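Local coordinates for protein glutaredoxin 2 (Salmonella enterica subsp. enterica serovar Typhimurium, PDB 3IR4) that binds glutathione and, as a glutaredoxin with a glutathione S-transferase-like fold, probably catalyses glutathione-dependent reduction of disulfides, at residues A88-W92 and D153-L157; K95-Y99 and K149-D153. All coordinates share one frame; numbering follows the deposited sequence.

Interaction 1: A88-W92 and D153-L157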
loop_
_atom_site.group_PDB
_atom_site.type_symbol
_atom_site.label_atom_id
_atom_site.label_comp_id
_atom_site.label_asym_id
_atom_site.label_seq_id
_atom_site.Cartn_x
_atom_site.Cartn_y
_atom_site.Cartn_z
ATOM N N ALA A 88 -18.550 -4.885 5.837
ATOM C CA ALA A 88 -17.707 -5.671 6.743
ATOM C C ALA A 88 -16.215 -5.470 6.463
ATOM O O ALA A 88 -15.390 -5.487 7.390
ATOM C CB ALA A 88 -18.062 -7.166 6.715
ATOM N N ILE A 89 -15.847 -5.288 5.196
ATOM C CA ILE A 89 -14.445 -5.094 4.823
ATOM C C ILE A 89 -13.975 -3.709 5.275
ATOM O O ILE A 89 -12.906 -3.562 5.829
ATOM C CB ILE A 89 -14.224 -5.324 3.316
ATOM C CG1 ILE A 89 -14.499 -6.803 2.970
ATOM C CG2 ILE A 89 -12.826 -4.918 2.898
ATOM C CD1 ILE A 89 -13.557 -7.825 3.514
ATOM N N GLU A 90 -14.801 -2.686 5.076
ATOM C CA GLU A 90 -14.466 -1.346 5.519
ATOM C C GLU A 90 -14.236 -1.365 7.044
ATOM O O GLU A 90 -13.297 -0.770 7.536
ATOM C CB GLU A 90 -15.560 -0.362 5.120
ATOM C CG GLU A 90 -15.320 1.073 5.535
ATOM C CD GLU A 90 -16.502 1.970 5.191
ATOM O OE1 GLU A 90 -17.630 1.668 5.656
ATOM O OE2 GLU A 90 -16.303 2.971 4.478
ATOM N N GLU A 91 -15.087 -2.073 7.764
ATOM C CA GLU A 91 -14.998 -2.144 9.221
ATOM C C GLU A 91 -13.746 -2.897 9.666
ATOM O O GLU A 91 -13.027 -2.450 10.569
ATOM C CB GLU A 91 -16.255 -2.821 9.760
ATOM C CG GLU A 91 -16.279 -3.191 11.237
ATOM C CD GLU A 91 -17.580 -3.954 11.627
ATOM O OE1 GLU A 91 -17.821 -5.119 11.189
ATOM O OE2 GLU A 91 -18.368 -3.390 12.404
ATOM N N TRP A 92 -13.441 -3.997 8.988
ATOM C CA TRP A 92 -12.271 -4.796 9.311
ATOM C C TRP A 92 -11.013 -3.965 9.081
ATOM O O TRP A 92 -10.104 -3.961 9.909
ATOM C CB TRP A 92 -12.270 -6.063 8.449
ATOM C CG TRP A 92 -11.209 -7.052 8.814
ATOM C CD1 TRP A 92 -11.312 -8.078 9.706
ATOM C CD2 TRP A 92 -9.887 -7.102 8.305
ATOM N NE1 TRP A 92 -10.132 -8.756 9.785
ATOM C CE2 TRP A 92 -9.230 -8.162 8.946
ATOM C CE3 TRP A 92 -9.188 -6.341 7.374
ATOM C CZ2 TRP A 92 -7.915 -8.501 8.655
ATOM C CZ3 TRP A 92 -7.870 -6.666 7.106
ATOM C CH2 TRP A 92 -7.246 -7.725 7.756
ATOM N N ASP A 153 -7.209 -11.585 13.435
ATOM C CA ASP A 153 -7.993 -10.782 12.508
ATOM C C ASP A 153 -8.012 -11.379 11.100
ATOM O O ASP A 153 -9.055 -11.353 10.424
ATOM C CB ASP A 153 -7.539 -9.328 12.547
ATOM C CG ASP A 153 -8.009 -8.609 13.808
ATOM O OD1 ASP A 153 -9.039 -9.019 14.384
ATOM O OD2 ASP A 153 -7.352 -7.631 14.213
ATOM N N LEU A 154 -6.884 -11.927 10.651
ATOM C CA LEU A 154 -6.815 -12.547 9.342
ATOM C C LEU A 154 -7.735 -13.764 9.248
ATOM O O LEU A 154 -8.230 -14.057 8.161
ATOM C CB LEU A 154 -5.385 -12.919 8.947
ATOM C CG LEU A 154 -4.434 -11.767 8.655
ATOM C CD1 LEU A 154 -3.071 -12.328 8.307
ATOM C CD2 LEU A 154 -4.914 -10.867 7.515
ATOM N N ARG A 155 -7.969 -14.478 10.349
ATOM C CA ARG A 155 -8.857 -15.636 10.279
ATOM C C ARG A 155 -10.303 -15.217 9.923
ATOM O O ARG A 155 -10.996 -15.949 9.233
ATOM C CB ARG A 155 -8.805 -16.487 11.548
ATOM C CG ARG A 155 -7.483 -17.228 11.736
ATOM C CD ARG A 155 -7.553 -18.336 12.755
ATOM N NE ARG A 155 -8.153 -17.893 14.014
ATOM C CZ ARG A 155 -7.485 -17.334 15.021
ATOM N NH1 ARG A 155 -8.138 -16.969 16.121
ATOM N NH2 ARG A 155 -6.174 -17.136 14.942
ATOM N N LEU A 156 -10.756 -14.061 10.396
ATOM C CA LEU A 156 -12.091 -13.574 10.015
ATOM C C LEU A 156 -12.046 -13.138 8.550
ATOM O O LEU A 156 -12.925 -13.463 7.775
ATOM C CB LEU A 156 -12.578 -12.455 10.929
ATOM C CG LEU A 156 -13.924 -11.821 10.520
ATOM C CD1 LEU A 156 -15.077 -12.825 10.456
ATOM C CD2 LEU A 156 -14.279 -10.679 11.470
ATOM N N LEU A 157 -11.028 -12.363 8.178
ATOM C CA LEU A 157 -10.905 -11.910 6.802
ATOM C C LEU A 157 -10.978 -13.073 5.814
ATOM O O LEU A 157 -11.616 -12.999 4.766
ATOM C CB LEU A 157 -9.600 -11.139 6.563
ATOM C CG LEU A 157 -9.395 -10.613 5.138
ATOM C CD1 LEU A 157 -10.391 -9.541 4.773
ATOM C CD2 LEU A 157 -7.955 -10.097 4.972
#

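Interaction 2: K95-Y99 and K149-D153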
loop_
_atom_site.group_PDB
_atom_site.type_symbol
_atom_site.label_atom_id
_atom_site.label_comp_id
_atom_site.label_asym_id
_atom_site.label_seq_id
_atom_site.Cartn_x
_atom_site.Cartn_y
_atom_site.Cartn_z
ATOM N N LYS A 95 -10.463 -1.287 11.749
ATOM C CA LYS A 95 -9.947 -1.905 12.980
ATOM C C LYS A 95 -8.461 -2.242 12.844
ATOM O O LYS A 95 -7.646 -1.838 13.666
ATOM C CB LYS A 95 -10.767 -3.161 13.317
ATOM C CG LYS A 95 -10.246 -3.938 14.515
ATOM C CD LYS A 95 -11.163 -5.069 14.957
ATOM C CE LYS A 95 -11.270 -6.144 13.914
ATOM N NZ LYS A 95 -9.956 -6.640 13.424
ATOM N N VAL A 96 -8.099 -2.948 11.779
ATOM C CA VAL A 96 -6.710 -3.374 11.617
ATOM C C VAL A 96 -5.757 -2.189 11.383
ATOM O O VAL A 96 -4.675 -2.108 12.011
ATOM C CB VAL A 96 -6.586 -4.462 10.540
ATOM C CG1 VAL A 96 -5.122 -4.805 10.277
ATOM C CG2 VAL A 96 -7.376 -5.705 10.967
ATOM N N ASN A 97 -6.139 -1.262 10.497
ATOM C CA ASN A 97 -5.320 -0.080 10.255
ATOM C C ASN A 97 -5.139 0.745 11.510
ATOM O O ASN A 97 -4.200 1.523 11.598
ATOM C CB ASN A 97 -5.849 0.769 9.103
ATOM C CG ASN A 97 -5.454 0.212 7.739
ATOM O OD1 ASN A 97 -4.288 -0.097 7.483
ATOM N ND2 ASN A 97 -6.413 0.150 6.829
ATOM N N GLY A 98 -6.003 0.570 12.494
ATOM C CA GLY A 98 -5.882 1.265 13.745
ATOM C C GLY A 98 -4.697 0.843 14.601
ATOM O O GLY A 98 -4.230 1.661 15.396
ATOM N N TYR A 99 -4.214 -0.400 14.471
ATOM C CA TYR A 99 -3.055 -0.886 15.270
ATOM C C TYR A 99 -1.860 -1.376 14.449
ATOM O O TYR A 99 -0.760 -1.498 14.983
ATOM C CB TYR A 99 -3.418 -2.008 16.254
ATOM C CG TYR A 99 -3.799 -3.328 15.661
ATOM C CD1 TYR A 99 -5.121 -3.633 15.376
ATOM C CD2 TYR A 99 -2.834 -4.284 15.351
ATOM C CE1 TYR A 99 -5.487 -4.880 14.837
ATOM C CE2 TYR A 99 -3.172 -5.502 14.803
ATOM C CZ TYR A 99 -4.487 -5.800 14.539
ATOM O OH TYR A 99 -4.792 -7.025 13.986
ATOM N N LYS A 149 -2.374 -10.973 17.211
ATOM C CA LYS A 149 -3.555 -10.145 16.907
ATOM C C LYS A 149 -3.862 -10.127 15.421
ATOM O O LYS A 149 -4.996 -10.375 15.018
ATOM C CB LYS A 149 -3.403 -8.686 17.389
ATOM C CG LYS A 149 -3.725 -8.400 18.871
ATOM C CD LYS A 149 -3.416 -6.941 19.255
ATOM C CE LYS A 149 -4.170 -5.948 18.397
ATOM N NZ LYS A 149 -5.633 -6.125 18.572
ATOM N N ILE A 150 -2.866 -9.847 14.592
ATOM C CA ILE A 150 -3.151 -9.823 13.168
ATOM C C ILE A 150 -3.535 -11.236 12.682
ATOM O O ILE A 150 -4.398 -11.386 11.825
ATOM C CB ILE A 150 -2.042 -9.104 12.384
ATOM C CG1 ILE A 150 -2.470 -8.900 10.930
ATOM C CG2 ILE A 150 -0.746 -9.875 12.466
ATOM C CD1 ILE A 150 -3.798 -8.135 10.725
ATOM N N GLY A 151 -2.947 -12.268 13.271
ATOM C CA GLY A 151 -3.319 -13.637 12.901
ATOM C C GLY A 151 -4.805 -13.875 13.163
ATOM O O GLY A 151 -5.539 -14.424 12.335
ATOM N N ASP A 152 -5.262 -13.455 14.332
ATOM C CA ASP A 152 -6.676 -13.590 14.677
ATOM C C ASP A 152 -7.570 -12.826 13.718
ATOM O O ASP A 152 -8.572 -13.360 13.254
ATOM C CB ASP A 152 -6.933 -13.111 16.108
ATOM C CG ASP A 152 -6.335 -14.022 17.180
ATOM O OD1 ASP A 152 -5.943 -15.158 16.867
ATOM O OD2 ASP A 152 -6.281 -13.579 18.348
ATOM N N ASP A 153 -7.209 -11.585 13.435
ATOM C CA ASP A 153 -7.993 -10.782 12.508
ATOM C C ASP A 153 -8.012 -11.379 11.100
ATOM O O ASP A 153 -9.055 -11.353 10.424
ATOM C CB ASP A 153 -7.539 -9.328 12.547
ATOM C CG ASP A 153 -8.009 -8.609 13.808
ATOM O OD1 ASP A 153 -9.039 -9.019 14.384
ATOM O OD2 ASP A 153 -7.352 -7.631 14.213
#

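Interaction 1: A88-W92 and D153-L157
Trp92 reaches helix 143-160 because its CG stands anti to the backbone N (chi1 -173°), which carries the indole outward from helix 87-97; on the facing helix Leu157 also has CG anti to its N and sets CB and one branch, CD2, over that indole. The two helices belong to the all-helical, glutathione S-transferase-like C-terminal domain and run almost antiparallel here, their segment axes at 169° and 11.5 Å apart. The indole bridges this wide spacing as a knob in a hole formed by Asp153, Leu154, Leu156 and Leu157. The indole nitrogen adds a polar tie: Trp92 NE1 donates to Asp153 O over 2.9 Å. This bond is bent, with an N-H...O angle of 144°, and the donor stands above the carbonyl plane instead of lying in it. The same oxygen accepts the helical bond from Leu157 N, so a single carbonyl serves both its own helix and the neighbouring one. Above one face of the six-membered ring, Leu157 CD2 makes a CH-pi contact 4.1 Å from the centroid, while Leu157 CB covers the ring nearer its rim. Leu154 CD2 meets the edge at Trp92 CH2 (3.9 Å), and Leu156 CD2 approaches CD1 at the pyrrole end more loosely. Helix 173-185 adds Leu178 and Leu181 around the indole and Leu182 against Leu154, which makes this a three-helix junction in the domain core. Beyond the ring, toward the N-terminal end of helix 87-97, Ile89 and Leu157 cross at about a right angle, and the contact finishes where Ile89 CD1 touches Leu157 CD1 at 3.8 Å.

Interaction 2: K95-Y99 and K149-D153
Tyr99 OH donates to Asp153 OD2 over 2.6 Å, a short bond that ties segment 95-99 to helix 143-160. The phenol meets this carboxylate oxygen on its anti side, 21° out of the carboxylate plane, with OD2 lying at the edge of the ring. The other carboxylate oxygen, Asp153 OD1, forms a salt bridge with Lys95 NZ at 2.7 Å, although the ammonium is modelled too close to a neighbouring atom for its exact place to be sure. Lys95 bends at chi3 and chi4 to bring NZ round to the acid, and a hydroxyl and an ammonium from one segment thus approach the same carboxylate. Both faces of the Tyr99 ring have neighbours. In one of its two conformers, and so only tentatively, Lys149 folds over one face, its CE 3.6 Å from the centroid and almost on the ring normal, in a CH-pi contact; its NZ adds a cation-pi interaction at 4.1 Å. Beside the opposite face, offset toward the rim, lies a local backbone neighbour, Val96 O, which also accepts the backbone N-H of Tyr99. A chi1 of 68°, with CG between the backbone N and the carbonyl carbon, turns the phenol across to the facing helix. Deeper in, Val96 and Ile150 cross at about a right angle, Val96 CG1 to Ile150 CD1 at 3.6 Å, a contact equally tentative because Ile150 too has two conformers. Leu181 and Leu185 of helix 173-185 back these two aliphatic side chains. The hydrogen bond and salt bridge to Asp153 on the outer side and an aliphatic layer within thus join two helices of the bundle in the glutathione S-transferase-like C-terminal domain.

Interactions 1 and 2 are successive levels of one helix pair, 87-97 against 143-160, with centres about 8 Å apart. Asp153 belongs to both: its backbone carbonyl serves interaction 1 and its carboxylate interaction 2. Lys95, which meets the carboxylate in interaction 2, also makes a cation-pi contact with Trp92 of interaction 1, within helix 87-97. Along the pair the character changes from a buried indole and leucines to a more polar, partly buried contact, while helix 173-185 packs behind both. The contact centres lie about 17 and 16 Å from the chain centre. None of their residues lines the glutathione pocket, to which this domain contributes Tyr124 and Lys128 from helix 119-133.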